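PDB 6HWJ: glucosamine kinase, which catalyses the magnesium- and ATP-dependent phosphorylation of D-glucosamine to D-glucosamine 6-phosphate and, to a lesser extent, also acts on glucose. Local coordinates for residues S345-T357 and H419-L431. Sequence-based numbering, arbitrary orientation.
Sequences SLDHVGRVVVFRT and HWVYVPDLSLTDL
The phenyl ring of F355 lies over one face of the Y422 phenol in an offset stack, centroids 3.8 Å apart and planes 12° from parallel, where helix 345-356 crosses the C-terminal helix 422-431 in the helical part of this kinase. With CG between the backbone N and the carbonyl carbon (chi1 76°), the Y422 ring is held between F355 on one face and V423 CG2 on the other. H419 extends the aromatic cluster, its CD2 3.8 Å from F355 CZ, although these two nearly parallel rings barely overlap. Deeper in, V423 CG1 makes a CH-pi contact over H348, 3.6 Å from the ring centroid, while H348 NE2 is hydrogen-bonded to E406. V352 CG2 packs 3.6 Å from W420 CH2; W420, in the inferred substrate-specificity motif, donates through NE1 to E409, which binds D-glucosamine, and this links the packing to the sugar site. Farther along helix 422-431, R351 fits as a knob among V423, L426, S427 and D430. Its chain bends at chi2 (-57°), and NE meets D347 OD1 at 2.8 Å, a salt bridge that, together with the one to D430, probably restrains the guanidinium's rotation. D347 and D430 also form salt bridges with R402 and R366, respectively, which would probably favour their ionised forms. The salt bridge across the helices runs from R351 NH2 to D430 OD2, 2.8 Å; OD2 lies in the guanidinium plane, whereas NH2 comes from above the carboxylate plane.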
ATOM      1  N   SER A 345       0.883  -6.759  12.784  1.00 25.69           N
ATOM      2  CA  SER A 345       0.174  -7.696  11.921  1.00 27.23           C
ATOM      3  C   SER A 345       0.489  -9.152  12.286  1.00 26.18           C
ATOM      4  O   SER A 345      -0.411  -9.997  12.322  1.00 25.67           O
ATOM      5  CB  SER A 345       0.541  -7.420  10.462  1.00 32.69           C
ATOM      6  OG  SER A 345      -0.301  -8.122   9.577  1.00 39.03           O
ATOM      7  N   LEU A 346       1.752  -9.453  12.579  1.00 26.73           N
ATOM      8  CA  LEU A 346       2.128 -10.811  12.970  1.00 28.94           C
ATOM      9  C   LEU A 346       1.464 -11.207  14.279  1.00 29.55           C
ATOM     10  O   LEU A 346       0.969 -12.333  14.424  1.00 28.63           O
ATOM     11  CB  LEU A 346       3.643 -10.926  13.095  1.00 30.91           C
ATOM     12  CG  LEU A 346       4.398 -10.832  11.755  1.00 32.02           C
ATOM     13  CD1 LEU A 346       5.882 -10.729  11.969  1.00 31.85           C
ATOM     14  CD2 LEU A 346       4.070 -12.017  10.868  1.00 30.28           C
ATOM     15  N   ASP A 347       1.462 -10.301  15.259  1.00 29.98           N
ATOM     16  CA  ASP A 347       0.706 -10.538  16.486  1.00 29.76           C
ATOM     17  C   ASP A 347      -0.753 -10.860  16.163  1.00 25.20           C
ATOM     18  O   ASP A 347      -1.321 -11.834  16.676  1.00 24.84           O
ATOM     19  CB  ASP A 347       0.822  -9.301  17.380  1.00 28.65           C
ATOM     20  CG  ASP A 347       0.219  -9.496  18.742  1.00 30.38           C
ATOM     21  OD1 ASP A 347      -0.939  -9.930  18.837  1.00 35.98           O
ATOM     22  OD2 ASP A 347       0.901  -9.201  19.728  1.00 35.37           O
ATOM     23  N   HIS A 348      -1.365 -10.057  15.304  1.00 22.78           N
ATOM     24  CA  HIS A 348      -2.788 -10.225  14.985  1.00 27.06           C
ATOM     25  C   HIS A 348      -3.070 -11.562  14.284  1.00 27.96           C
ATOM     26  O   HIS A 348      -4.139 -12.159  14.497  1.00 23.03           O
ATOM     27  CB  HIS A 348      -3.259  -9.062  14.138  1.00 26.87           C
ATOM     28  CG  HIS A 348      -3.064  -7.734  14.800  1.00 25.79           C
ATOM     29  ND1 HIS A 348      -3.128  -6.538  14.120  1.00 28.53           N
ATOM     30  CD2 HIS A 348      -2.772  -7.420  16.082  1.00 27.14           C
ATOM     31  CE1 HIS A 348      -2.900  -5.542  14.962  1.00 24.59           C
ATOM     32  NE2 HIS A 348      -2.699  -6.049  16.163  1.00 28.23           N
ATOM     33  N   VAL A 349      -2.147 -12.012  13.436  1.00 27.19           N
ATOM     34  CA  VAL A 349      -2.265 -13.329  12.822  1.00 27.41           C
ATOM     35  C   VAL A 349      -2.415 -14.392  13.891  1.00 24.62           C
ATOM     36  O   VAL A 349      -3.273 -15.269  13.796  1.00 26.30           O
ATOM     37  CB  VAL A 349      -1.050 -13.617  11.918  1.00 27.11           C
ATOM     38  CG1 VAL A 349      -1.015 -15.093  11.511  1.00 29.86           C
ATOM     39  CG2 VAL A 349      -1.109 -12.751  10.674  1.00 29.66           C
ATOM     40  N   GLY A 350      -1.582 -14.323  14.920  1.00 26.59           N
ATOM     41  CA  GLY A 350      -1.679 -15.262  16.010  1.00 27.00           C
ATOM     42  C   GLY A 350      -3.003 -15.169  16.730  1.00 27.13           C
ATOM     43  O   GLY A 350      -3.595 -16.190  17.088  1.00 27.01           O
ATOM     44  N   ARG A 351      -3.494 -13.941  16.959  1.00 25.52           N
ATOM     45  CA  ARG A 351      -4.768 -13.794  17.644  1.00 23.66           C
ATOM     46  C   ARG A 351      -5.890 -14.416  16.823  1.00 25.68           C
ATOM     47  O   ARG A 351      -6.793 -15.052  17.375  1.00 25.64           O
ATOM     48  CB  ARG A 351      -5.075 -12.313  17.918  1.00 27.08           C
ATOM     49  CG  ARG A 351      -3.982 -11.575  18.672  1.00 25.06           C
ATOM     50  CD  ARG A 351      -3.641 -12.194  19.991  1.00 27.44           C
ATOM     51  NE  ARG A 351      -2.450 -11.556  20.571  1.00 25.00           N
ATOM     52  CZ  ARG A 351      -1.875 -11.937  21.705  1.00 28.63           C
ATOM     53  NH1 ARG A 351      -2.380 -12.953  22.409  1.00 27.87           N
ATOM     54  NH2 ARG A 351      -0.795 -11.313  22.130  1.00 32.07           N
ATOM     55  N   VAL A 352      -5.862 -14.205  15.504  1.00 24.64           N
ATOM     56  CA  VAL A 352      -6.920 -14.716  14.633  1.00 24.58           C
ATOM     57  C   VAL A 352      -6.912 -16.249  14.616  1.00 27.74           C
ATOM     58  O   VAL A 352      -7.973 -16.886  14.645  1.00 26.54           O
ATOM     59  CB  VAL A 352      -6.742 -14.133  13.219  1.00 29.40           C
ATOM     60  CG1 VAL A 352      -7.601 -14.908  12.199  1.00 32.87           C
ATOM     61  CG2 VAL A 352      -7.095 -12.637  13.218  1.00 28.92           C
ATOM     62  N   VAL A 353      -5.721 -16.862  14.570  1.00 23.92           N
ATOM     63  CA  VAL A 353      -5.641 -18.324  14.578  1.00 26.30           C
ATOM     64  C   VAL A 353      -6.302 -18.866  15.832  1.00 27.11           C
ATOM     65  O   VAL A 353      -7.096 -19.809  15.778  1.00 25.37           O
ATOM     66  CB  VAL A 353      -4.176 -18.797  14.471  1.00 27.30           C
ATOM     67  CG1 VAL A 353      -4.058 -20.299  14.764  1.00 28.40           C
ATOM     68  CG2 VAL A 353      -3.615 -18.496  13.098  1.00 28.78           C
ATOM     69  N   VAL A 354      -6.002 -18.257  16.984  1.00 30.19           N
ATOM     70  CA  VAL A 354      -6.548 -18.752  18.241  1.00 29.61           C
ATOM     71  C   VAL A 354      -8.053 -18.563  18.280  1.00 27.76           C
ATOM     72  O   VAL A 354      -8.792 -19.430  18.759  1.00 29.44           O
ATOM     73  CB  VAL A 354      -5.850 -18.057  19.423  1.00 31.12           C
ATOM     74  CG1 VAL A 354      -6.607 -18.331  20.710  1.00 26.47           C
ATOM     75  CG2 VAL A 354      -4.386 -18.522  19.516  1.00 30.23           C
ATOM     76  N   PHE A 355      -8.530 -17.428  17.799  1.00 27.48           N
ATOM     77  CA  PHE A 355      -9.947 -17.098  17.861  1.00 26.73           C
ATOM     78  C   PHE A 355     -10.783 -17.969  16.921  1.00 29.08           C
ATOM     79  O   PHE A 355     -11.913 -18.351  17.260  1.00 27.40           O
ATOM     80  CB  PHE A 355     -10.106 -15.610  17.505  1.00 24.36           C
ATOM     81  CG  PHE A 355     -11.516 -15.082  17.641  1.00 26.52           C
ATOM     82  CD1 PHE A 355     -11.967 -14.578  18.840  1.00 25.37           C
ATOM     83  CD2 PHE A 355     -12.352 -15.011  16.537  1.00 31.96           C
ATOM     84  CE1 PHE A 355     -13.250 -14.060  18.969  1.00 27.30           C
ATOM     85  CE2 PHE A 355     -13.637 -14.489  16.656  1.00 26.07           C
ATOM     86  CZ  PHE A 355     -14.079 -14.013  17.859  1.00 25.21           C
ATOM     87  N   ARG A 356     -10.249 -18.296  15.745  1.00 26.38           N
ATOM     88  CA  ARG A 356     -11.034 -18.951  14.706  1.00 31.81           C
ATOM     89  C   ARG A 356     -10.887 -20.466  14.669  1.00 31.22           C
ATOM     90  O   ARG A 356     -11.714 -21.129  14.034  1.00 30.50           O
ATOM     91  CB  ARG A 356     -10.641 -18.412  13.322  1.00 30.32           C
ATOM     92  CG  ARG A 356     -10.959 -16.952  13.139  1.00 30.35           C
ATOM     93  CD  ARG A 356     -10.678 -16.503  11.715  1.00 33.37           C
ATOM     94  NE  ARG A 356     -10.909 -15.059  11.553  1.00 38.21           N
ATOM     95  CZ  ARG A 356     -10.550 -14.362  10.482  1.00 39.26           C
ATOM     96  NH1 ARG A 356      -9.963 -14.961   9.463  1.00 40.01           N
ATOM     97  NH2 ARG A 356     -10.786 -13.063  10.435  1.00 40.55           N
ATOM     98  N   THR A 357      -9.891 -21.029  15.342  1.00 30.94           N
ATOM     99  CA  THR A 357      -9.547 -22.432  15.119  1.00 29.20           C
ATOM    100  C   THR A 357     -10.094 -23.301  16.239  1.00 30.15           C
ATOM    101  O   THR A 357      -9.632 -23.179  17.385  1.00 29.61           O
ATOM    102  CB  THR A 357      -8.029 -22.583  15.031  1.00 27.34           C
ATOM    103  OG1 THR A 357      -7.505 -21.666  14.064  1.00 29.08           O
ATOM    104  CG2 THR A 357      -7.646 -24.013  14.620  1.00 33.56           C
ATOM    105  N   HIS A 419     -16.770  -7.229  16.578  1.00 27.66           N
ATOM    106  CA  HIS A 419     -16.154  -8.234  17.436  1.00 26.77           C
ATOM    107  C   HIS A 419     -14.635  -8.208  17.353  1.00 27.04           C
ATOM    108  O   HIS A 419     -13.975  -8.782  18.221  1.00 28.64           O
ATOM    109  CB  HIS A 419     -16.675  -9.625  17.097  1.00 26.82           C
ATOM    110  CG  HIS A 419     -16.005 -10.259  15.932  1.00 27.71           C
ATOM    111  ND1 HIS A 419     -16.536 -10.232  14.663  1.00 26.59           N
ATOM    112  CD2 HIS A 419     -14.839 -10.935  15.840  1.00 24.68           C
ATOM    113  CE1 HIS A 419     -15.727 -10.863  13.840  1.00 27.65           C
ATOM    114  NE2 HIS A 419     -14.688 -11.295  14.527  1.00 28.38           N
ATOM    115  N   TRP A 420     -14.073  -7.526  16.361  1.00 25.66           N
ATOM    116  CA  TRP A 420     -12.630  -7.465  16.162  1.00 25.68           C
ATOM    117  C   TRP A 420     -11.902  -6.816  17.327  1.00 26.90           C
ATOM    118  O   TRP A 420     -10.675  -6.894  17.365  1.00 26.68           O
ATOM    119  CB  TRP A 420     -12.363  -6.718  14.840  1.00 25.12           C
ATOM    120  CG  TRP A 420     -10.954  -6.626  14.424  1.00 24.75           C
ATOM    121  CD1 TRP A 420     -10.145  -5.520  14.505  1.00 28.00           C
ATOM    122  CD2 TRP A 420     -10.151  -7.670  13.833  1.00 27.94           C
ATOM    123  NE1 TRP A 420      -8.878  -5.826  14.024  1.00 27.60           N
ATOM    124  CE2 TRP A 420      -8.866  -7.128  13.596  1.00 26.72           C
ATOM    125  CE3 TRP A 420     -10.403  -9.004  13.476  1.00 30.94           C
ATOM    126  CZ2 TRP A 420      -7.831  -7.874  13.021  1.00 29.84           C
ATOM    127  CZ3 TRP A 420      -9.364  -9.754  12.919  1.00 31.89           C
ATOM    128  CH2 TRP A 420      -8.095  -9.180  12.699  1.00 30.56           C
ATOM    129  N   VAL A 421     -12.614  -6.190  18.272  1.00 26.14           N
ATOM    130  CA  VAL A 421     -11.967  -5.601  19.424  1.00 29.46           C
ATOM    131  C   VAL A 421     -11.110  -6.600  20.192  1.00 29.37           C
ATOM    132  O   VAL A 421     -10.240  -6.181  20.964  1.00 28.54           O
ATOM    133  CB  VAL A 421     -12.992  -4.951  20.395  1.00 31.39           C
ATOM    134  CG1 VAL A 421     -13.711  -3.784  19.723  1.00 29.18           C
ATOM    135  CG2 VAL A 421     -14.000  -5.987  20.907  1.00 31.59           C
ATOM    136  N   TYR A 422     -11.334  -7.918  20.016  1.00 25.40           N
ATOM    137  CA  TYR A 422     -10.543  -8.884  20.772  1.00 28.04           C
ATOM    138  C   TYR A 422      -9.070  -8.846  20.368  1.00 25.99           C
ATOM    139  O   TYR A 422      -8.202  -9.159  21.186  1.00 28.97           O
ATOM    140  CB  TYR A 422     -11.067 -10.318  20.611  1.00 26.40           C
ATOM    141  CG  TYR A 422     -10.722 -10.965  19.301  1.00 30.53           C
ATOM    142  CD1 TYR A 422     -11.535 -10.801  18.179  1.00 30.36           C
ATOM    143  CD2 TYR A 422      -9.580 -11.762  19.176  1.00 30.06           C
ATOM    144  CE1 TYR A 422     -11.218 -11.405  16.976  1.00 30.03           C
ATOM    145  CE2 TYR A 422      -9.256 -12.361  17.998  1.00 26.51           C
ATOM    146  CZ  TYR A 422     -10.077 -12.195  16.893  1.00 29.81           C
ATOM    147  OH  TYR A 422      -9.739 -12.803  15.708  1.00 28.94           O
ATOM    148  N   VAL A 423      -8.779  -8.465  19.128  1.00 24.40           N
ATOM    149  CA  VAL A 423      -7.412  -8.473  18.610  1.00 25.34           C
ATOM    150  C   VAL A 423      -6.577  -7.452  19.378  1.00 26.48           C
ATOM    151  O   VAL A 423      -5.579  -7.841  20.009  1.00 27.97           O
ATOM    152  CB  VAL A 423      -7.400  -8.231  17.093  1.00 26.88           C
ATOM    153  CG1 VAL A 423      -5.975  -8.128  16.550  1.00 24.29           C
ATOM    154  CG2 VAL A 423      -8.121  -9.377  16.380  1.00 28.72           C
ATOM    155  N   PRO A 424      -6.919  -6.157  19.385  1.00 27.77           N
ATOM    156  CA  PRO A 424      -6.096  -5.219  20.172  1.00 29.47           C
ATOM    157  C   PRO A 424      -6.182  -5.467  21.661  1.00 29.00           C
ATOM    158  O   PRO A 424      -5.211  -5.203  22.381  1.00 29.39           O
ATOM    159  CB  PRO A 424      -6.653  -3.836  19.783  1.00 28.98           C
ATOM    160  CG  PRO A 424      -8.056  -4.107  19.326  1.00 27.42           C
ATOM    161  CD  PRO A 424      -7.972  -5.453  18.619  1.00 26.29           C
ATOM    162  N   ASP A 425      -7.322  -5.964  22.162  1.00 28.24           N
ATOM    163  CA  ASP A 425      -7.431  -6.267  23.577  1.00 30.28           C
ATOM    164  C   ASP A 425      -6.384  -7.300  23.992  1.00 32.79           C
ATOM    165  O   ASP A 425      -5.659  -7.108  24.979  1.00 33.76           O
ATOM    166  CB  ASP A 425      -8.840  -6.758  23.900  1.00 33.13           C
ATOM    167  CG  ASP A 425      -9.018  -7.084  25.377  1.00 32.74           C
ATOM    168  OD1 ASP A 425      -8.865  -6.174  26.207  1.00 33.78           O
ATOM    169  OD2 ASP A 425      -9.314  -8.265  25.696  1.00 34.37           O
ATOM    170  N   LEU A 426      -6.287  -8.400  23.248  1.00 31.02           N
ATOM    171  CA  LEU A 426      -5.332  -9.443  23.612  1.00 30.61           C
ATOM    172  C   LEU A 426      -3.909  -9.011  23.280  1.00 28.87           C
ATOM    173  O   LEU A 426      -2.983  -9.305  24.032  1.00 30.77           O
ATOM    174  CB  LEU A 426      -5.693 -10.749  22.911  1.00 30.97           C
ATOM    175  CG  LEU A 426      -7.063 -11.313  23.324  1.00 35.54           C
ATOM    176  CD1 LEU A 426      -7.423 -12.558  22.519  1.00 35.60           C
ATOM    177  CD2 LEU A 426      -7.120 -11.614  24.826  1.00 35.15           C
ATOM    178  N   SER A 427      -3.717  -8.290  22.170  1.00 26.21           N
ATOM    179  CA  SER A 427      -2.389  -7.788  21.831  0.59 28.87           C
ATOM    180  C   SER A 427      -1.853  -6.877  22.929  1.00 29.46           C
ATOM    181  O   SER A 427      -0.733  -7.062  23.420  1.00 28.53           O
ATOM    182  CB  SER A 427      -2.437  -7.028  20.502  0.59 29.66           C
ATOM    183  OG  SER A 427      -2.975  -7.818  19.482  0.59 29.98           O
ATOM    184  N   LEU A 428      -2.656  -5.878  23.339  1.00 29.37           N
ATOM    185  CA  LEU A 428      -2.213  -4.935  24.359  1.00 30.99           C
ATOM    186  C   LEU A 428      -2.069  -5.604  25.714  1.00 33.74           C
ATOM    187  O   LEU A 428      -1.221  -5.195  26.514  1.00 35.43           O
ATOM    188  CB  LEU A 428      -3.175  -3.755  24.479  1.00 31.09           C
ATOM    189  CG  LEU A 428      -3.121  -2.741  23.340  1.00 31.81           C
ATOM    190  CD1 LEU A 428      -4.304  -1.790  23.421  1.00 34.50           C
ATOM    191  CD2 LEU A 428      -1.813  -1.962  23.368  1.00 31.63           C
ATOM    192  N   THR A 429      -2.896  -6.612  25.996  1.00 34.48           N
ATOM    193  CA  THR A 429      -2.749  -7.373  27.229  1.00 37.34           C
ATOM    194  C   THR A 429      -1.347  -7.955  27.345  1.00 37.46           C
ATOM    195  O   THR A 429      -0.748  -7.914  28.421  1.00 37.11           O
ATOM    196  CB  THR A 429      -3.805  -8.481  27.305  1.00 37.43           C
ATOM    197  OG1 THR A 429      -5.112  -7.895  27.416  1.00 35.40           O
ATOM    198  CG2 THR A 429      -3.551  -9.373  28.526  1.00 39.86           C
ATOM    199  N   ASP A 430      -0.798  -8.475  26.247  1.00 37.82           N
ATOM    200  CA  ASP A 430       0.556  -9.016  26.264  1.00 40.71           C
ATOM    201  C   ASP A 430       1.629  -7.942  26.094  1.00 43.74           C
ATOM    202  O   ASP A 430       2.755  -8.146  26.553  1.00 45.15           O
ATOM    203  CB  ASP A 430       0.714 -10.086  25.164  1.00 38.84           C
ATOM    204  CG  ASP A 430       0.034 -11.400  25.518  1.00 43.56           C
ATOM    205  OD1 ASP A 430      -0.442 -11.554  26.673  1.00 45.03           O
ATOM    206  OD2 ASP A 430      -0.016 -12.305  24.651  1.00 45.59           O
ATOM    207  N   LEU A 431       1.308  -6.800  25.477  1.00 44.49           N
ATOM    208  CA  LEU A 431       2.305  -5.751  25.260  1.00 41.74           C
ATOM    209  C   LEU A 431       2.567  -4.934  26.521  1.00 43.91           C
ATOM    210  O   LEU A 431       3.720  -4.616  26.844  1.00 43.36           O
ATOM    211  CB  LEU A 431       1.849  -4.810  24.149  1.00 41.77           C
ATOM    212  CG  LEU A 431       1.941  -5.272  22.701  1.00 41.66           C
ATOM    213  CD1 LEU A 431       1.152  -4.320  21.821  1.00 41.61           C
ATOM    214  CD2 LEU A 431       3.385  -5.356  22.262  1.00 44.37           C
TER
HETATM  215  O   HOH W   1       1.093  -8.685  22.076  1.00 38.24           O